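Local coordinates for RagA protein (Porphyromonas gingivalis, PDB 6SLN) that probably takes up nutrients across the outer membrane as a TonB-dependent receptor, with a plug domain held inside a beta barrel, at residues I219-S224 with G314-S319; F180-V185 with F205-K210; T935-N940 with G951-L956; G226-L231 with P984-Y989. All blocks are in the same frame, centred on the assembly; numbering follows the deposited sequence.

Interactions 1, 3 and 4 join neighbouring strands of the barrel wall, whereas interaction 2 lies in the small mixed sheet of the plug and is the most buried. Strand 218-230 is shared by interactions 1 and 4, pairing with strand 309-322 in one and with the C-terminal strand 986-996 in the other. Interaction 3, a surface contact, reaches the same wall one strand further on; it meets interaction 1 where the Tyr955 hydroxyl packs on Ser224. The chemistry follows the setting: apolar CH-pi packing inside the plug, split apolar and polar faces in interaction 1, an aliphatic-cationic contact in interaction 3, and a lysine-amide cluster in interaction 4.

Interaction 1. Residues I219-S224 with G314-S319; sequences ITFNAS and GDISFS
Ile219 and Phe318 meet on the apolar face of this antiparallel strand pair, where CG2 of Ile219 comes within 3.6 Å of CE1 of Phe318 and leans obliquely against the ring. The same methyl reaches CG1 of Ile316 at 4.0 Å; it stands anti to the backbone N (chi1 -48° for the CG1 branch) and is thereby turned to both partners. This end is the tight one, with Thr220 and Ser317 bonded both ways through their backbones, Ser317 N to Thr220 O at 2.8 Å. Further along, the side-chain fit slackens: Phe221 CB is 4.3 Å from Ile316 CD1, while the Phe221 ring lies obliquely by Asp315 O. The other face is polar. Asn222 and Asp315 lie side by side, ND2 giving a long bond of 3.3 Å to OD2 from above the carboxylate plane, with the two flat groups 63° apart. Asn176 holds the other carboxylate oxygen of Asp315, and Gln994 bonds to Asn222 OD1. Leu363 and Ile359 of the second subunit pack on Ile219 and Phe318. An apolar outer face and a polar face turned to the plug are the signature of a transmembrane beta barrel.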
loop_
_atom_site.group_PDB
_atom_site.type_symbol
_atom_site.label_atom_id
_atom_site.label_comp_id
_atom_site.label_asym_id
_atom_site.label_seq_id
_atom_site.Cartn_x
_atom_site.Cartn_y
_atom_site.Cartn_z
ATOM N N ILE A 219 8.562 -14.874 40.970
ATOM C CA ILE A 219 8.213 -13.651 40.258
ATOM C C ILE A 219 9.360 -12.664 40.406
ATOM O O ILE A 219 9.936 -12.528 41.492
ATOM C CB ILE A 219 6.908 -13.032 40.789
ATOM C CG1 ILE A 219 5.825 -14.103 40.910
ATOM C CG2 ILE A 219 6.472 -11.889 39.889
ATOM C CD1 ILE A 219 4.717 -13.726 41.863
ATOM N N THR A 220 9.694 -11.980 39.314
ATOM C CA THR A 220 10.716 -10.949 39.337
ATOM C C THR A 220 10.216 -9.707 38.623
ATOM O O THR A 220 9.616 -9.803 37.551
ATOM C CB THR A 220 11.994 -11.457 38.701
ATOM O OG1 THR A 220 12.412 -12.619 39.428
ATOM C CG2 THR A 220 13.064 -10.374 38.796
ATOM N N PHE A 221 10.437 -8.547 39.229
ATOM C CA PHE A 221 10.047 -7.278 38.639
ATOM C C PHE A 221 11.289 -6.420 38.535
ATOM O O PHE A 221 11.996 -6.235 39.526
ATOM C CB PHE A 221 8.961 -6.567 39.467
ATOM C CG PHE A 221 8.681 -5.148 39.024
ATOM C CD1 PHE A 221 7.791 -4.892 37.997
ATOM C CD2 PHE A 221 9.304 -4.072 39.637
ATOM C CE1 PHE A 221 7.526 -3.584 37.585
ATOM C CE2 PHE A 221 9.046 -2.770 39.230
ATOM C CZ PHE A 221 8.150 -2.533 38.202
ATOM N N ASN A 222 11.559 -5.918 37.338
ATOM C CA ASN A 222 12.677 -5.024 37.094
ATOM C C ASN A 222 12.155 -3.722 36.517
ATOM O O ASN A 222 11.233 -3.716 35.698
ATOM C CB ASN A 222 13.712 -5.624 36.129
ATOM C CG ASN A 222 14.193 -6.992 36.555
ATOM O OD1 ASN A 222 14.861 -7.146 37.579
ATOM N ND2 ASN A 222 13.869 -7.998 35.753
ATOM N N ALA A 223 12.754 -2.625 36.952
ATOM C CA ALA A 223 12.385 -1.303 36.484
ATOM C C ALA A 223 13.649 -0.469 36.521
ATOM O O ALA A 223 14.422 -0.552 37.480
ATOM C CB ALA A 223 11.280 -0.680 37.349
ATOM N N SER A 224 13.870 0.312 35.472
ATOM C CA SER A 224 15.061 1.141 35.426
ATOM C C SER A 224 14.775 2.391 34.614
ATOM O O SER A 224 13.999 2.357 33.659
ATOM C CB SER A 224 16.248 0.371 34.838
ATOM O OG SER A 224 16.173 0.318 33.422
ATOM N N GLY A 314 10.710 -1.608 31.924
ATOM C CA GLY A 314 10.110 -2.404 32.969
ATOM C C GLY A 314 10.019 -3.865 32.554
ATOM O O GLY A 314 10.409 -4.248 31.452
ATOM N N ASP A 315 9.447 -4.667 33.450
ATOM C CA ASP A 315 9.723 -6.094 33.419
ATOM C C ASP A 315 8.976 -6.884 34.481
ATOM O O ASP A 315 9.023 -6.513 35.659
ATOM C CB ASP A 315 11.208 -6.288 33.651
ATOM C CG ASP A 315 11.777 -7.272 32.758
ATOM O OD1 ASP A 315 10.968 -7.986 32.150
ATOM O OD2 ASP A 315 13.013 -7.318 32.657
ATOM N N ILE A 316 8.323 -7.985 34.116
ATOM C CA ILE A 316 7.825 -8.894 35.149
ATOM C C ILE A 316 7.885 -10.312 34.597
ATOM O O ILE A 316 7.548 -10.547 33.434
ATOM C CB ILE A 316 6.414 -8.500 35.680
ATOM C CG1 ILE A 316 6.050 -9.301 36.926
ATOM C CG2 ILE A 316 5.314 -8.647 34.653
ATOM C CD1 ILE A 316 5.416 -8.456 37.996
ATOM N N SER A 317 8.383 -11.240 35.423
ATOM C CA SER A 317 8.625 -12.627 35.054
ATOM C C SER A 317 7.826 -13.553 35.951
ATOM O O SER A 317 7.658 -13.289 37.148
ATOM C CB SER A 317 10.108 -13.026 35.183
ATOM O OG SER A 317 10.955 -12.175 34.443
ATOM N N PHE A 318 7.381 -14.660 35.368
ATOM C CA PHE A 318 6.783 -15.753 36.112
ATOM C C PHE A 318 7.468 -17.033 35.660
ATOM O O PHE A 318 7.701 -17.223 34.460
ATOM C CB PHE A 318 5.272 -15.791 35.890
ATOM C CG PHE A 318 4.596 -14.494 36.226
ATOM C CD1 PHE A 318 4.265 -14.194 37.537
ATOM C CD2 PHE A 318 4.353 -13.544 35.249
ATOM C CE1 PHE A 318 3.672 -12.991 37.860
ATOM C CE2 PHE A 318 3.753 -12.335 35.568
ATOM C CZ PHE A 318 3.418 -12.060 36.874
ATOM N N SER A 319 7.837 -17.879 36.620
ATOM C CA SER A 319 8.626 -19.059 36.300
ATOM C C SER A 319 8.503 -20.076 37.424
ATOM O O SER A 319 8.341 -19.719 38.596
ATOM C CB SER A 319 10.101 -18.709 36.072
ATOM O OG SER A 319 10.861 -18.991 37.233
#

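Interaction 2. Residues F180-V185 with F205-K210; sequences FESMSV and FIQTKK
Phe180 lays one face of its ring over Ile206, whose CG2 sits above the ring centre, 3.5 Å from the centroid and 9° off the normal, a clear CH-pi contact. Chi1 of -59° puts that methyl anti to the backbone N of Ile206 and leaves CG1 beside the backbone N, where it meets Met183 CE. Met183 and Ile206 run side by side; the thioether chain is extended until chi3 turns its methyl inward, bringing CE to 3.5 Å from CG1. CG2 of Thr208 approaches the Phe180 ring obliquely at CD1, 3.9 Å away. Lys209 crosses Glu181 at about a right angle, aliphatic CG beside OE2 at 3.6 Å, while its NZ bonds to Asn178 O rather than to the carboxylate. Glu181 and Ser182 both donate their N-H to Gln207 O, a classic beta bulge that shifts the register by one residue. Past the bulge the pairing is regular, with Ser184 N to Phe205 O at 2.9 Å. Within the mixed sheet of the plug, strand 180-186 has strand 102-106 on its other side and strand 203-208 has strand 159-162, while Thr208 OG1 bonds to Asp163 and also to Asn354 of barrel strand 345-360.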
loop_
_atom_site.group_PDB
_atom_site.type_symbol
_atom_site.label_atom_id
_atom_site.label_comp_id
_atom_site.label_asym_id
_atom_site.label_seq_id
_atom_site.Cartn_x
_atom_site.Cartn_y
_atom_site.Cartn_z
ATOM N N PHE A 180 16.908 -14.189 28.412
ATOM C CA PHE A 180 18.050 -14.964 27.940
ATOM C C PHE A 180 18.799 -15.588 29.111
ATOM O O PHE A 180 19.204 -14.890 30.049
ATOM C CB PHE A 180 19.001 -14.085 27.132
ATOM C CG PHE A 180 18.392 -13.494 25.889
ATOM C CD1 PHE A 180 17.151 -13.897 25.440
ATOM C CD2 PHE A 180 19.076 -12.535 25.166
ATOM C CE1 PHE A 180 16.612 -13.356 24.295
ATOM C CE2 PHE A 180 18.541 -11.987 24.020
ATOM C CZ PHE A 180 17.312 -12.396 23.583
ATOM N N GLU A 181 18.981 -16.905 29.049
ATOM C CA GLU A 181 19.721 -17.609 30.089
ATOM C C GLU A 181 21.215 -17.525 29.840
ATOM O O GLU A 181 21.993 -17.188 30.738
ATOM C CB GLU A 181 19.290 -19.074 30.146
ATOM C CG GLU A 181 19.901 -19.857 31.286
ATOM C CD GLU A 181 19.692 -19.171 32.618
ATOM O OE1 GLU A 181 20.566 -18.370 33.014
ATOM O OE2 GLU A 181 18.651 -19.427 33.265
ATOM N N SER A 182 21.629 -17.839 28.623
ATOM C CA SER A 182 23.034 -17.846 28.283
ATOM C C SER A 182 23.162 -17.503 26.812
ATOM O O SER A 182 22.172 -17.406 26.079
ATOM C CB SER A 182 23.679 -19.200 28.593
ATOM O OG SER A 182 22.783 -20.265 28.320
ATOM N N MET A 183 24.403 -17.285 26.400
ATOM C CA MET A 183 24.738 -17.105 24.998
ATOM C C MET A 183 26.051 -17.826 24.757
ATOM O O MET A 183 27.047 -17.563 25.443
ATOM C CB MET A 183 24.836 -15.627 24.626
ATOM C CG MET A 183 25.380 -15.404 23.243
ATOM S SD MET A 183 25.386 -13.660 22.819
ATOM C CE MET A 183 23.701 -13.186 23.209
ATOM N N SER A 184 26.025 -18.779 23.836
ATOM C CA SER A 184 27.202 -19.548 23.462
ATOM C C SER A 184 27.712 -19.060 22.114
ATOM O O SER A 184 26.932 -18.888 21.171
ATOM C CB SER A 184 26.889 -21.044 23.398
ATOM O OG SER A 184 26.338 -21.515 24.615
ATOM N N VAL A 185 29.010 -18.807 22.027
ATOM C CA VAL A 185 29.622 -18.414 20.767
ATOM C C VAL A 185 30.463 -19.585 20.291
ATOM O O VAL A 185 31.371 -20.036 21.000
ATOM C CB VAL A 185 30.446 -17.124 20.903
ATOM C CG1 VAL A 185 31.035 -16.717 19.548
ATOM C CG2 VAL A 185 29.555 -16.014 21.436
ATOM N N PHE A 205 24.509 -18.650 19.640
ATOM C CA PHE A 205 23.334 -19.344 20.141
ATOM C C PHE A 205 22.839 -18.654 21.407
ATOM O O PHE A 205 23.552 -18.611 22.417
ATOM C CB PHE A 205 23.656 -20.808 20.417
ATOM C CG PHE A 205 22.447 -21.674 20.537
ATOM C CD1 PHE A 205 21.778 -21.788 21.744
ATOM C CD2 PHE A 205 21.971 -22.371 19.442
ATOM C CE1 PHE A 205 20.662 -22.587 21.857
ATOM C CE2 PHE A 205 20.860 -23.175 19.553
ATOM C CZ PHE A 205 20.204 -23.283 20.761
ATOM N N ILE A 206 21.625 -18.117 21.350
ATOM C CA ILE A 206 20.972 -17.508 22.504
ATOM C C ILE A 206 19.951 -18.500 23.045
ATOM O O ILE A 206 19.061 -18.944 22.313
ATOM C CB ILE A 206 20.296 -16.177 22.134
ATOM C CG1 ILE A 206 21.325 -15.187 21.578
ATOM C CG2 ILE A 206 19.571 -15.597 23.342
ATOM C CD1 ILE A 206 20.721 -13.898 21.056
ATOM N N GLN A 207 20.064 -18.861 24.319
ATOM C CA GLN A 207 19.099 -19.760 24.934
ATOM C C GLN A 207 18.316 -19.017 26.003
ATOM O O GLN A 207 18.896 -18.545 26.988
ATOM C CB GLN A 207 19.767 -20.992 25.534
ATOM C CG GLN A 207 18.742 -22.025 25.917
ATOM C CD GLN A 207 19.357 -23.234 26.560
ATOM O OE1 GLN A 207 20.580 -23.320 26.700
ATOM N NE2 GLN A 207 18.514 -24.185 26.960
ATOM N N THR A 208 17.002 -18.955 25.822
ATOM C CA THR A 208 16.114 -18.272 26.744
ATOM C C THR A 208 15.837 -19.141 27.977
ATOM O O THR A 208 16.203 -20.315 28.044
ATOM C CB THR A 208 14.813 -17.882 26.033
ATOM O OG1 THR A 208 14.068 -19.060 25.690
ATOM C CG2 THR A 208 15.103 -17.087 24.750
ATOM N N LYS A 209 15.179 -18.546 28.968
ATOM C CA LYS A 209 15.055 -19.177 30.275
ATOM C C LYS A 209 13.876 -20.140 30.332
ATOM O O LYS A 209 12.828 -19.921 29.718
ATOM C CB LYS A 209 14.890 -18.121 31.367
ATOM C CG LYS A 209 16.158 -17.358 31.694
ATOM C CD LYS A 209 15.860 -16.039 32.403
ATOM C CE LYS A 209 17.119 -15.475 33.073
ATOM N NZ LYS A 209 17.058 -14.001 33.328
ATOM N N LYS A 210 14.062 -21.217 31.091
ATOM C CA LYS A 210 13.012 -22.162 31.438
ATOM C C LYS A 210 12.797 -22.117 32.945
ATOM O O LYS A 210 13.679 -21.714 33.706
ATOM C CB LYS A 210 13.368 -23.596 31.006
ATOM C CG LYS A 210 14.165 -23.696 29.714
ATOM C CD LYS A 210 13.417 -23.110 28.515
ATOM C CE LYS A 210 14.121 -23.440 27.199
ATOM N NZ LYS A 210 13.940 -22.333 26.221
#

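Interaction 3. Residues T935-N940 with G951-L956; sequences TYVLPN and GARVYL
Val937 covers one face of the Arg953 guanidinium: its CG2 methyl rides 3.4 Å above that plane, offset toward the rim, and is 3.5 Å from NH1. The two side chains lie alongside one another and point the same way. With Arg953 CG anti to the carbonyl carbon (chi1 -53°) and the chain extended to NE, the arginine runs past the valine, and CG also touches CG2, at 3.6 Å. Next on this face, Thr935 stands beside Tyr955, OG1 against CB at 3.6 Å; the Tyr955 ring itself leads away and makes a cation-pi contact with Lys933. On the other face Tyr936 CB meets Val954 CG2 at 4.0 Å; a separate apolar contact nearby brings Leu938 CG to 4.2 Å from Ala952 CB. Holding these partners in register is a backbone ladder in which Tyr936 and Val954 bond in both directions, Tyr936 N to Val954 O at 2.7 Å, and Leu938 N continues it to Ala952 O, at 2.8 Å. Outside the pair, Gln994 and Gly992 of strand 986-996 bond to the backbones of Arg953 and Tyr955, and Ser858 and Gly856 bond to those of Thr935 and Val937, fixing both strands in the barrel wall. The methyl over the guanidinium is a dispersion contact that leaves the in-plane N-H groups directed elsewhere, so the arginine probably keeps its charge at the surface while its aliphatic stem packs.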
loop_
_atom_site.group_PDB
_atom_site.type_symbol
_atom_site.label_atom_id
_atom_site.label_comp_id
_atom_site.label_asym_id
_atom_site.label_seq_id
_atom_site.Cartn_x
_atom_site.Cartn_y
_atom_site.Cartn_z
ATOM N N THR A 935 25.739 -2.470 42.738
ATOM C CA THR A 935 24.496 -3.137 43.083
ATOM C C THR A 935 24.431 -3.357 44.587
ATOM O O THR A 935 25.460 -3.521 45.252
ATOM C CB THR A 935 24.373 -4.464 42.338
ATOM O OG1 THR A 935 24.573 -4.219 40.942
ATOM C CG2 THR A 935 22.994 -5.087 42.539
ATOM N N TYR A 936 23.210 -3.339 45.124
ATOM C CA TYR A 936 22.971 -3.627 46.533
ATOM C C TYR A 936 21.825 -4.620 46.656
ATOM O O TYR A 936 20.668 -4.268 46.399
ATOM C CB TYR A 936 22.662 -2.360 47.321
ATOM C CG TYR A 936 22.676 -2.619 48.798
ATOM C CD1 TYR A 936 23.401 -3.682 49.315
ATOM C CD2 TYR A 936 21.957 -1.830 49.673
ATOM C CE1 TYR A 936 23.419 -3.949 50.664
ATOM C CE2 TYR A 936 21.969 -2.090 51.026
ATOM C CZ TYR A 936 22.706 -3.152 51.515
ATOM O OH TYR A 936 22.740 -3.431 52.860
ATOM N N VAL A 937 22.151 -5.850 47.047
ATOM C CA VAL A 937 21.152 -6.858 47.396
ATOM C C VAL A 937 20.689 -6.550 48.814
ATOM O O VAL A 937 21.456 -6.700 49.767
ATOM C CB VAL A 937 21.715 -8.280 47.291
ATOM C CG1 VAL A 937 20.798 -9.279 47.986
ATOM C CG2 VAL A 937 21.905 -8.671 45.836
ATOM N N LEU A 938 19.442 -6.106 48.956
ATOM C CA LEU A 938 18.965 -5.661 50.256
ATOM C C LEU A 938 19.023 -6.809 51.256
ATOM O O LEU A 938 18.686 -7.951 50.912
ATOM C CB LEU A 938 17.539 -5.121 50.171
ATOM C CG LEU A 938 17.377 -3.799 49.417
ATOM C CD1 LEU A 938 16.247 -2.990 50.020
ATOM C CD2 LEU A 938 18.670 -2.978 49.365
ATOM N N PRO A 939 19.454 -6.544 52.494
ATOM C CA PRO A 939 19.641 -7.602 53.500
ATOM C C PRO A 939 18.455 -8.543 53.663
ATOM O O PRO A 939 17.333 -8.100 53.939
ATOM C CB PRO A 939 19.887 -6.805 54.790
ATOM C CG PRO A 939 19.575 -5.359 54.442
ATOM C CD PRO A 939 19.866 -5.231 53.000
ATOM N N ASN A 940 18.718 -9.848 53.502
ATOM C CA ASN A 940 17.676 -10.874 53.578
ATOM C C ASN A 940 16.816 -10.736 54.829
ATOM O O ASN A 940 15.635 -11.108 54.812
ATOM C CB ASN A 940 18.335 -12.258 53.533
ATOM C CG ASN A 940 17.334 -13.399 53.533
ATOM O OD1 ASN A 940 16.542 -13.555 54.467
ATOM N ND2 ASN A 940 17.367 -14.208 52.484
ATOM N N GLY A 951 12.998 -10.719 48.451
ATOM C CA GLY A 951 14.253 -9.998 48.339
ATOM C C GLY A 951 14.073 -8.747 47.509
ATOM O O GLY A 951 12.994 -8.476 46.984
ATOM N N ALA A 952 15.158 -7.982 47.390
ATOM C CA ALA A 952 15.150 -6.799 46.538
ATOM C C ALA A 952 16.581 -6.356 46.261
ATOM O O ALA A 952 17.487 -6.600 47.063
ATOM C CB ALA A 952 14.354 -5.655 47.174
ATOM N N ARG A 953 16.774 -5.707 45.113
ATOM C CA ARG A 953 18.066 -5.138 44.755
ATOM C C ARG A 953 17.869 -3.756 44.158
ATOM O O ARG A 953 16.897 -3.515 43.435
ATOM C CB ARG A 953 18.828 -5.992 43.739
ATOM C CG ARG A 953 18.993 -7.434 44.109
ATOM C CD ARG A 953 19.322 -8.289 42.899
ATOM N NE ARG A 953 19.282 -9.698 43.273
ATOM C CZ ARG A 953 20.307 -10.536 43.178
ATOM N NH1 ARG A 953 21.467 -10.120 42.695
ATOM N NH2 ARG A 953 20.168 -11.799 43.560
ATOM N N VAL A 954 18.798 -2.857 44.454
ATOM C CA VAL A 954 18.920 -1.596 43.738
ATOM C C VAL A 954 20.316 -1.541 43.141
ATOM O O VAL A 954 21.265 -2.130 43.674
ATOM C CB VAL A 954 18.662 -0.376 44.641
ATOM C CG1 VAL A 954 17.180 -0.234 44.902
ATOM C CG2 VAL A 954 19.445 -0.506 45.961
ATOM N N TYR A 955 20.437 -0.848 42.010
ATOM C CA TYR A 955 21.727 -0.720 41.357
ATOM C C TYR A 955 21.858 0.643 40.705
ATOM O O TYR A 955 20.870 1.270 40.305
ATOM C CB TYR A 955 21.962 -1.800 40.301
ATOM C CG TYR A 955 20.988 -1.791 39.133
ATOM C CD1 TYR A 955 21.151 -0.923 38.054
ATOM C CD2 TYR A 955 19.919 -2.683 39.096
ATOM C CE1 TYR A 955 20.259 -0.939 36.978
ATOM C CE2 TYR A 955 19.036 -2.708 38.033
ATOM C CZ TYR A 955 19.202 -1.837 36.978
ATOM O OH TYR A 955 18.305 -1.882 35.932
ATOM N N LEU A 956 23.106 1.074 40.586
ATOM C CA LEU A 956 23.486 2.276 39.862
ATOM C C LEU A 956 24.409 1.863 38.723
ATOM O O LEU A 956 25.387 1.140 38.943
ATOM C CB LEU A 956 24.182 3.260 40.798
ATOM C CG LEU A 956 23.747 4.713 40.768
ATOM C CD1 LEU A 956 22.246 4.783 40.604
ATOM C CD2 LEU A 956 24.215 5.392 42.054
#

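Interaction 4. Residues G226-L231 with P984-Y989; sequences GISQIL and PNSKQY
Lys987 NZ bonds across the strands to Gln229 OE1 at 3.2 Å, with the Tyr989 hydroxyl a close but doubtful neighbour. The ammonium meets OE1 from 37° above the carbonyl plane; the lysine chain is bent at chi3 and chi4, which brings NZ to OE1. Gln229 in turn crosses Tyr989 at about a right angle, its amide carbon in the ring plane at the edge, CD to CE1 3.9 Å, and the three side chains lie together on one face. Beneath them, Gln229 and Lys987 bond through their backbones in both directions, Gln229 N to Lys987 O at 2.9 Å. On the opposite face Ser228 OG rests on Gln988 CG, and Gln988 OE1 is held by Arg959. Toward the loop end, Leu231 CB packs on Lys987 CB at 3.8 Å and Ile230 CG1 on Pro984 CG at 3.9 Å. The contact joins the first and last strands of the barrel, 218-230 and 986-996, across 752 intervening residues; strand 309-322 lies beyond the former and strand 951-964 beyond the latter, and Leu231 also touches Arg928 of strand 921-937.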
loop_
_atom_site.group_PDB
_atom_site.type_symbol
_atom_site.label_atom_id
_atom_site.label_comp_id
_atom_site.label_asym_id
_atom_site.label_seq_id
_atom_site.Cartn_x
_atom_site.Cartn_y
_atom_site.Cartn_z
ATOM N N GLY A 226 16.972 5.963 33.063
ATOM C CA GLY A 226 18.270 6.571 32.886
ATOM C C GLY A 226 18.253 7.528 31.720
ATOM O O GLY A 226 17.245 7.676 31.025
ATOM N N ILE A 227 19.406 8.169 31.501
ATOM C CA ILE A 227 19.558 9.168 30.452
ATOM C C ILE A 227 20.738 8.799 29.563
ATOM O O ILE A 227 21.646 8.073 29.967
ATOM C CB ILE A 227 19.754 10.583 31.021
ATOM C CG1 ILE A 227 20.838 10.568 32.085
ATOM C CG2 ILE A 227 18.477 11.084 31.620
ATOM C CD1 ILE A 227 21.591 11.837 32.153
ATOM N N SER A 228 20.716 9.336 28.344
ATOM C CA SER A 228 21.770 9.148 27.358
ATOM C C SER A 228 22.369 10.499 26.977
ATOM O O SER A 228 21.635 11.431 26.634
ATOM C CB SER A 228 21.227 8.444 26.112
ATOM O OG SER A 228 20.905 7.089 26.383
ATOM N N GLN A 229 23.700 10.601 27.025
ATOM C CA GLN A 229 24.407 11.795 26.589
ATOM C C GLN A 229 25.464 11.453 25.544
ATOM O O GLN A 229 25.923 10.312 25.449
ATOM C CB GLN A 229 25.077 12.485 27.764
ATOM C CG GLN A 229 24.241 12.515 28.996
ATOM C CD GLN A 229 25.008 13.090 30.154
ATOM O OE1 GLN A 229 26.231 13.221 30.094
ATOM N NE2 GLN A 229 24.300 13.446 31.217
ATOM N N ILE A 230 25.849 12.463 24.758
ATOM C CA ILE A 230 26.937 12.312 23.790
ATOM C C ILE A 230 28.251 12.145 24.555
ATOM O O ILE A 230 28.532 12.888 25.503
ATOM C CB ILE A 230 26.948 13.511 22.821
ATOM C CG1 ILE A 230 27.875 13.293 21.634
ATOM C CG2 ILE A 230 27.376 14.763 23.500
ATOM C CD1 ILE A 230 27.973 14.537 20.751
ATOM N N LEU A 231 29.032 11.116 24.204
ATOM C CA LEU A 231 30.030 10.642 25.163
ATOM C C LEU A 231 31.356 11.384 25.104
ATOM O O LEU A 231 32.190 11.183 25.991
ATOM C CB LEU A 231 30.302 9.133 25.006
ATOM C CG LEU A 231 30.609 8.329 23.728
ATOM C CD1 LEU A 231 31.808 8.804 22.894
ATOM C CD2 LEU A 231 30.830 6.894 24.162
ATOM N N PRO A 984 27.408 9.588 17.293
ATOM C CA PRO A 984 28.324 8.932 18.238
ATOM C C PRO A 984 27.584 7.953 19.136
ATOM O O PRO A 984 26.386 8.093 19.389
ATOM C CB PRO A 984 28.897 10.101 19.049
ATOM C CG PRO A 984 28.490 11.369 18.292
ATOM C CD PRO A 984 27.251 11.030 17.561
ATOM N N ASN A 985 28.299 6.935 19.606
ATOM C CA ASN A 985 27.727 6.106 20.654
ATOM C C ASN A 985 27.473 6.960 21.886
ATOM O O ASN A 985 28.020 8.056 22.045
ATOM C CB ASN A 985 28.644 4.939 21.017
ATOM C CG ASN A 985 28.498 3.763 20.065
ATOM O OD1 ASN A 985 27.441 3.131 19.983
ATOM N ND2 ASN A 985 29.568 3.466 19.336
ATOM N N SER A 986 26.621 6.457 22.761
ATOM C CA SER A 986 26.130 7.259 23.865
ATOM C C SER A 986 26.709 6.765 25.178
ATOM O O SER A 986 27.247 5.659 25.279
ATOM C CB SER A 986 24.607 7.223 23.919
ATOM O OG SER A 986 24.157 5.889 23.808
ATOM N N LYS A 987 26.597 7.625 26.180
ATOM C CA LYS A 987 27.007 7.358 27.552
ATOM C C LYS A 987 25.739 7.379 28.388
ATOM O O LYS A 987 24.987 8.361 28.345
ATOM C CB LYS A 987 28.010 8.421 28.015
ATOM C CG LYS A 987 28.412 8.393 29.476
ATOM C CD LYS A 987 29.503 9.426 29.744
ATOM C CE LYS A 987 29.027 10.848 29.449
ATOM N NZ LYS A 987 28.977 11.697 30.676
ATOM N N GLN A 988 25.477 6.299 29.112
ATOM C CA GLN A 988 24.250 6.184 29.888
ATOM C C GLN A 988 24.523 6.143 31.384
ATOM O O GLN A 988 25.462 5.486 31.845
ATOM C CB GLN A 988 23.455 4.943 29.497
ATOM C CG GLN A 988 22.667 5.094 28.219
ATOM C CD GLN A 988 23.277 4.290 27.114
ATOM O OE1 GLN A 988 23.457 3.083 27.242
ATOM N NE2 GLN A 988 23.635 4.957 26.028
ATOM N N TYR A 989 23.686 6.850 32.131
ATOM C CA TYR A 989 23.542 6.672 33.568
ATOM C C TYR A 989 22.147 6.132 33.823
ATOM O O TYR A 989 21.155 6.741 33.402
ATOM C CB TYR A 989 23.730 7.982 34.329
ATOM C CG TYR A 989 24.980 8.727 33.986
ATOM C CD1 TYR A 989 24.987 9.653 32.952
ATOM C CD2 TYR A 989 26.146 8.521 34.699
ATOM C CE1 TYR A 989 26.125 10.353 32.629
ATOM C CE2 TYR A 989 27.295 9.217 34.381
ATOM C CZ TYR A 989 27.275 10.133 33.342
ATOM O OH TYR A 989 28.410 10.831 33.003
#